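Side-chain contacts in fasciclin-1 (Drosophila melanogaster, PDB 1O70), which serves as a neural cell adhesion molecule, here represented by its third and fourth FAS1 domains: residues 268-271 with 276-279; 245-250 with 257-262. All blocks are in the same frame, centred on the assembly; numbering follows the deposited sequence.

In the fold
Both contacts belong to the second FAS1 domain of this pair, the fourth of the whole protein, and illustrate how a sheet and the helix packed on it are built from consecutive pieces of chain. Contact 2 comes first, bringing helix 244-253 against strand 257-260; contact 1 follows, pairing strands 265-273 and 276-281. Their centres lie about 10 Å apart. Strand 265-273 joins them: it runs beside 257-260 in the sheet, I268 and V257 being linked by a backbone hydrogen bond. One helix thus lies over three successive strands of the mixed sheet, and V270, packing on L247 and V248, unites the two contacts in the buried layer between helix and sheet of this domain.

Contact 1: residues 268-271 with 276-279; sequences IRVE and RYVI
E271 and V278 face each other as the hydrogen-bonded pair of an antiparallel beta hairpin, formed by strands 265-273 and 276-281 of the fourth FAS1 domain. Two backbone bonds close this pair: E271 N gives to V278 O at 3.0 Å, and V278 N gives to E271 O at 2.8 Å. The next pair, V270 with I279, is non-hydrogen-bonded, and there the alpha carbon of V270 reaches V278 O at 3.2 Å in a CA-H...O contact.

V270, Y277 and I279 point to one face of the sheet. With CG1 anti to the backbone nitrogen (chi1 -176°), V270 is split between two neighbours, CG1 going to the ring of Y277 and CG2 to I279. CG1 of V270 lies 4.3 Å from CD2 of Y277 and meets the ring obliquely. The other branch, CG2 of V270, lies 4.3 Å from CG1 of I279. I268 adds its CB against CG2 of I279. This apolar face is overlaid by helix 244-253, whose V248 touches both V270 and Y277.

E271 and V278 point to the other face. CG2 of V278 lies at the edge of the R276 guanidinium, in its plane, while R276 itself makes a salt bridge with E273 near the turn. Within strand 265-273, R269 and E271 also draw their charged ends together: OE2 of E271 sits 3.0 Å from NH1 of R269, above the centre of the guanidinium face, so the attraction is between charges and not a directed hydrogen bond.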
loop_
_atom_site.group_PDB
_atom_site.type_symbol
_atom_site.label_atom_id
_atom_site.label_comp_id
_atom_site.label_asym_id
_atom_site.label_seq_id
_atom_site.Cartn_x
_atom_site.Cartn_y
_atom_site.Cartn_z
ATOM N N ILE A 268 -13.041 -12.363 11.179
ATOM C CA ILE A 268 -12.916 -10.979 11.581
ATOM C C ILE A 268 -14.122 -10.227 11.073
ATOM O O ILE A 268 -14.981 -10.793 10.401
ATOM C CB ILE A 268 -11.668 -10.326 10.964
ATOM C CG1 ILE A 268 -11.755 -10.415 9.438
ATOM C CG2 ILE A 268 -10.409 -10.991 11.493
ATOM C CD1 ILE A 268 -10.650 -9.700 8.710
ATOM N N ARG A 269 -14.183 -8.944 11.398
ATOM C CA ARG A 269 -15.268 -8.107 10.932
ATOM C C ARG A 269 -14.624 -6.779 10.574
ATOM O O ARG A 269 -13.781 -6.284 11.319
ATOM C CB ARG A 269 -16.301 -7.923 12.030
ATOM C CG ARG A 269 -17.560 -7.285 11.527
ATOM C CD ARG A 269 -18.433 -6.837 12.665
ATOM N NE ARG A 269 -19.526 -6.018 12.161
ATOM C CZ ARG A 269 -20.342 -5.309 12.933
ATOM N NH1 ARG A 269 -20.185 -5.318 14.254
ATOM N NH2 ARG A 269 -21.322 -4.598 12.386
ATOM N N VAL A 270 -14.999 -6.213 9.432
ATOM C CA VAL A 270 -14.423 -4.947 8.985
ATOM C C VAL A 270 -15.473 -3.845 8.878
ATOM O O VAL A 270 -16.565 -4.084 8.371
ATOM C CB VAL A 270 -13.745 -5.107 7.603
ATOM C CG1 VAL A 270 -13.058 -3.804 7.208
ATOM C CG2 VAL A 270 -12.749 -6.257 7.634
ATOM N N GLU A 271 -15.140 -2.640 9.339
ATOM C CA GLU A 271 -16.082 -1.521 9.286
ATOM C C GLU A 271 -15.439 -0.224 8.795
ATOM O O GLU A 271 -14.218 -0.091 8.803
ATOM C CB GLU A 271 -16.681 -1.267 10.673
ATOM C CG GLU A 271 -17.224 -2.509 11.357
ATOM C CD GLU A 271 -17.669 -2.246 12.788
ATOM O OE1 GLU A 271 -17.113 -1.322 13.434
ATOM O OE2 GLU A 271 -18.559 -2.981 13.276
ATOM N N ARG A 276 -11.305 5.715 7.376
ATOM C CA ARG A 276 -10.398 4.584 7.533
ATOM C C ARG A 276 -11.208 3.295 7.684
ATOM O O ARG A 276 -12.418 3.330 7.918
ATOM C CB ARG A 276 -9.530 4.772 8.781
ATOM C CG ARG A 276 -10.195 4.254 10.032
ATOM C CD ARG A 276 -9.578 4.783 11.306
ATOM N NE ARG A 276 -10.409 4.400 12.449
ATOM C CZ ARG A 276 -10.403 5.021 13.625
ATOM N NH1 ARG A 276 -9.603 6.067 13.819
ATOM N NH2 ARG A 276 -11.200 4.597 14.601
ATOM N N TYR A 277 -10.534 2.160 7.533
ATOM C CA TYR A 277 -11.172 0.854 7.700
ATOM C C TYR A 277 -10.707 0.304 9.039
ATOM O O TYR A 277 -9.569 0.546 9.434
ATOM C CB TYR A 277 -10.762 -0.114 6.584
ATOM C CG TYR A 277 -11.303 0.237 5.223
ATOM C CD1 TYR A 277 -10.595 1.069 4.359
ATOM C CD2 TYR A 277 -12.531 -0.258 4.800
ATOM C CE1 TYR A 277 -11.103 1.399 3.101
ATOM C CE2 TYR A 277 -13.046 0.067 3.552
ATOM C CZ TYR A 277 -12.334 0.893 2.707
ATOM O OH TYR A 277 -12.857 1.228 1.476
ATOM N N VAL A 278 -11.573 -0.423 9.739
ATOM C CA VAL A 278 -11.205 -0.990 11.037
ATOM C C VAL A 278 -11.454 -2.496 11.069
ATOM O O VAL A 278 -12.433 -2.997 10.505
ATOM C CB VAL A 278 -12.011 -0.363 12.205
ATOM C CG1 VAL A 278 -11.310 -0.635 13.521
ATOM C CG2 VAL A 278 -12.176 1.119 11.993
ATOM N N ILE A 279 -10.562 -3.209 11.742
ATOM C CA ILE A 279 -10.665 -4.652 11.869
ATOM C C ILE A 279 -11.001 -5.053 13.295
ATOM O O ILE A 279 -10.325 -4.662 14.254
ATOM C CB ILE A 279 -9.348 -5.351 11.456
ATOM C CG1 ILE A 279 -9.190 -5.289 9.934
ATOM C CG2 ILE A 279 -9.340 -6.786 11.958
ATOM C CD1 ILE A 279 -7.908 -5.878 9.421
#

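Contact 2: residues 245-250 with 257-262; sequences KDLVKF and VILPTF
L247 on the helix meets V257 and L259 on the strand with a single methyl, CD2, and its side chain crosses each of theirs at about a right angle. That methyl lies 4.1 Å from CG1 of V257 and equally 4.1 Å from CD1 of L259, two residues further along and on the same face of the strand. With CG of the leucine anti to its carbonyl carbon (chi1 -52°) and CD1 anti to CA (chi2 178°), CD2 is the branch that reaches the strand, although the first bond of the side chain does not aim there.

V257 divides its two branches between different partners. While CG1 takes the leucine methyl, CG2 turns to the helix backbone, 3.3 Å from L247 O, and packs 3.8 Å from CB of F250. The ring of F250 lies farther from the strand than its CB, so F250 contributes the root of its side chain here.

This is helix-on-sheet packing in the fourth FAS1 domain. L247 also rests on Y242, which L259 touches as well; L259 further meets A236 of strand 235-238, and P260 is joined to I237 of that strand by a backbone hydrogen bond.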
loop_
_atom_site.group_PDB
_atom_site.type_symbol
_atom_site.label_atom_id
_atom_site.label_comp_id
_atom_site.label_asym_id
_atom_site.label_seq_id
_atom_site.Cartn_x
_atom_site.Cartn_y
_atom_site.Cartn_z
ATOM N N LYS A 245 -12.586 -3.159 0.725
ATOM C CA LYS A 245 -13.975 -2.876 0.366
ATOM C C LYS A 245 -14.772 -4.170 0.252
ATOM O O LYS A 245 -15.995 -4.164 0.389
ATOM C CB LYS A 245 -14.038 -2.114 -0.958
ATOM C CG LYS A 245 -15.240 -1.206 -1.100
ATOM C CD LYS A 245 -15.144 -0.390 -2.371
ATOM C CE LYS A 245 -16.340 0.540 -2.524
ATOM N NZ LYS A 245 -16.353 1.231 -3.850
ATOM N N ASP A 246 -14.085 -5.282 -0.006
ATOM C CA ASP A 246 -14.767 -6.570 -0.097
ATOM C C ASP A 246 -15.119 -7.028 1.310
ATOM O O ASP A 246 -16.251 -7.419 1.577
ATOM C CB ASP A 246 -13.886 -7.647 -0.746
ATOM C CG ASP A 246 -13.625 -7.395 -2.221
ATOM O OD1 ASP A 246 -14.443 -6.714 -2.883
ATOM O OD2 ASP A 246 -12.604 -7.907 -2.729
ATOM N N LEU A 247 -14.143 -6.966 2.208
ATOM C CA LEU A 247 -14.353 -7.391 3.584
ATOM C C LEU A 247 -15.510 -6.623 4.219
ATOM O O LEU A 247 -16.281 -7.181 4.999
ATOM C CB LEU A 247 -13.073 -7.181 4.395
ATOM C CG LEU A 247 -11.825 -7.793 3.753
ATOM C CD1 LEU A 247 -10.609 -7.477 4.601
ATOM C CD2 LEU A 247 -12.002 -9.302 3.602
ATOM N N VAL A 248 -15.630 -5.344 3.874
ATOM C CA VAL A 248 -16.700 -4.506 4.405
ATOM C C VAL A 248 -18.055 -5.015 3.910
ATOM O O VAL A 248 -18.980 -5.208 4.699
ATOM C CB VAL A 248 -16.525 -3.024 3.979
ATOM C CG1 VAL A 248 -17.743 -2.210 4.388
ATOM C CG2 VAL A 248 -15.281 -2.447 4.623
ATOM N N LYS A 249 -18.158 -5.242 2.603
ATOM C CA LYS A 249 -19.395 -5.730 2.004
ATOM C C LYS A 249 -19.781 -7.099 2.564
ATOM O O LYS A 249 -20.953 -7.352 2.840
ATOM C CB LYS A 249 -19.246 -5.815 0.485
ATOM C CG LYS A 249 -20.478 -6.314 -0.241
ATOM C CD LYS A 249 -20.224 -6.379 -1.740
ATOM C CE LYS A 249 -21.463 -6.842 -2.494
ATOM N NZ LYS A 249 -21.206 -6.997 -3.956
ATOM N N PHE A 250 -18.799 -7.979 2.727
ATOM C CA PHE A 250 -19.070 -9.299 3.271
ATOM C C PHE A 250 -19.577 -9.178 4.699
ATOM O O PHE A 250 -20.660 -9.646 5.011
ATOM C CB PHE A 250 -17.809 -10.173 3.268
ATOM C CG PHE A 250 -17.446 -10.742 1.921
ATOM C CD1 PHE A 250 -17.335 -9.918 0.804
ATOM C CD2 PHE A 250 -17.173 -12.102 1.781
ATOM C CE1 PHE A 250 -16.950 -10.436 -0.433
ATOM C CE2 PHE A 250 -16.788 -12.631 0.550
ATOM C CZ PHE A 250 -16.677 -11.796 -0.557
ATOM N N VAL A 257 -16.768 -11.882 8.631
ATOM C CA VAL A 257 -16.033 -12.396 7.482
ATOM C C VAL A 257 -15.200 -13.600 7.892
ATOM O O VAL A 257 -14.616 -13.629 8.976
ATOM C CB VAL A 257 -15.098 -11.321 6.901
ATOM C CG1 VAL A 257 -14.376 -11.861 5.678
ATOM C CG2 VAL A 257 -15.900 -10.080 6.544
ATOM N N ILE A 258 -15.153 -14.601 7.023
ATOM C CA ILE A 258 -14.387 -15.803 7.305
ATOM C C ILE A 258 -13.489 -16.122 6.128
ATOM O O ILE A 258 -13.964 -16.432 5.036
ATOM C CB ILE A 258 -15.301 -17.004 7.545
ATOM C CG1 ILE A 258 -16.409 -16.620 8.520
ATOM C CG2 ILE A 258 -14.490 -18.165 8.097
ATOM C CD1 ILE A 258 -17.462 -17.688 8.691
ATOM N N LEU A 259 -12.188 -16.060 6.356
ATOM C CA LEU A 259 -11.243 -16.337 5.296
ATOM C C LEU A 259 -10.372 -17.529 5.641
ATOM O O LEU A 259 -10.015 -17.737 6.805
ATOM C CB LEU A 259 -10.359 -15.113 5.047
ATOM C CG LEU A 259 -11.031 -13.779 4.714
ATOM C CD1 LEU A 259 -9.949 -12.751 4.461
ATOM C CD2 LEU A 259 -11.934 -13.915 3.492
ATOM N N PRO A 260 -10.027 -18.339 4.627
ATOM C CA PRO A 260 -9.183 -19.519 4.832
ATOM C C PRO A 260 -7.755 -19.084 5.099
ATOM O O PRO A 260 -7.241 -18.227 4.391
ATOM C CB PRO A 260 -9.279 -20.262 3.501
ATOM C CG PRO A 260 -10.548 -19.754 2.882
ATOM C CD PRO A 260 -10.552 -18.303 3.251
ATOM N N THR A 261 -7.119 -19.641 6.125
ATOM C CA THR A 261 -5.727 -19.300 6.386
ATOM C C THR A 261 -4.969 -20.532 5.928
ATOM O O THR A 261 -5.501 -21.324 5.150
ATOM C CB THR A 261 -5.429 -19.072 7.865
ATOM O OG1 THR A 261 -5.546 -20.311 8.571
ATOM C CG2 THR A 261 -6.388 -18.048 8.449
ATOM N N PHE A 262 -3.750 -20.723 6.416
ATOM C CA PHE A 262 -2.977 -21.884 5.989
ATOM C C PHE A 262 -3.524 -23.217 6.506
ATOM O O PHE A 262 -3.860 -24.104 5.721
ATOM C CB PHE A 262 -1.517 -21.743 6.415
ATOM C CG PHE A 262 -0.596 -22.718 5.733
ATOM C CD1 PHE A 262 -0.420 -22.675 4.349
ATOM C CD2 PHE A 262 0.113 -23.665 6.471
ATOM C CE1 PHE A 262 0.454 -23.558 3.707
ATOM C CE2 PHE A 262 0.991 -24.557 5.843
ATOM C CZ PHE A 262 1.162 -24.502 4.458
#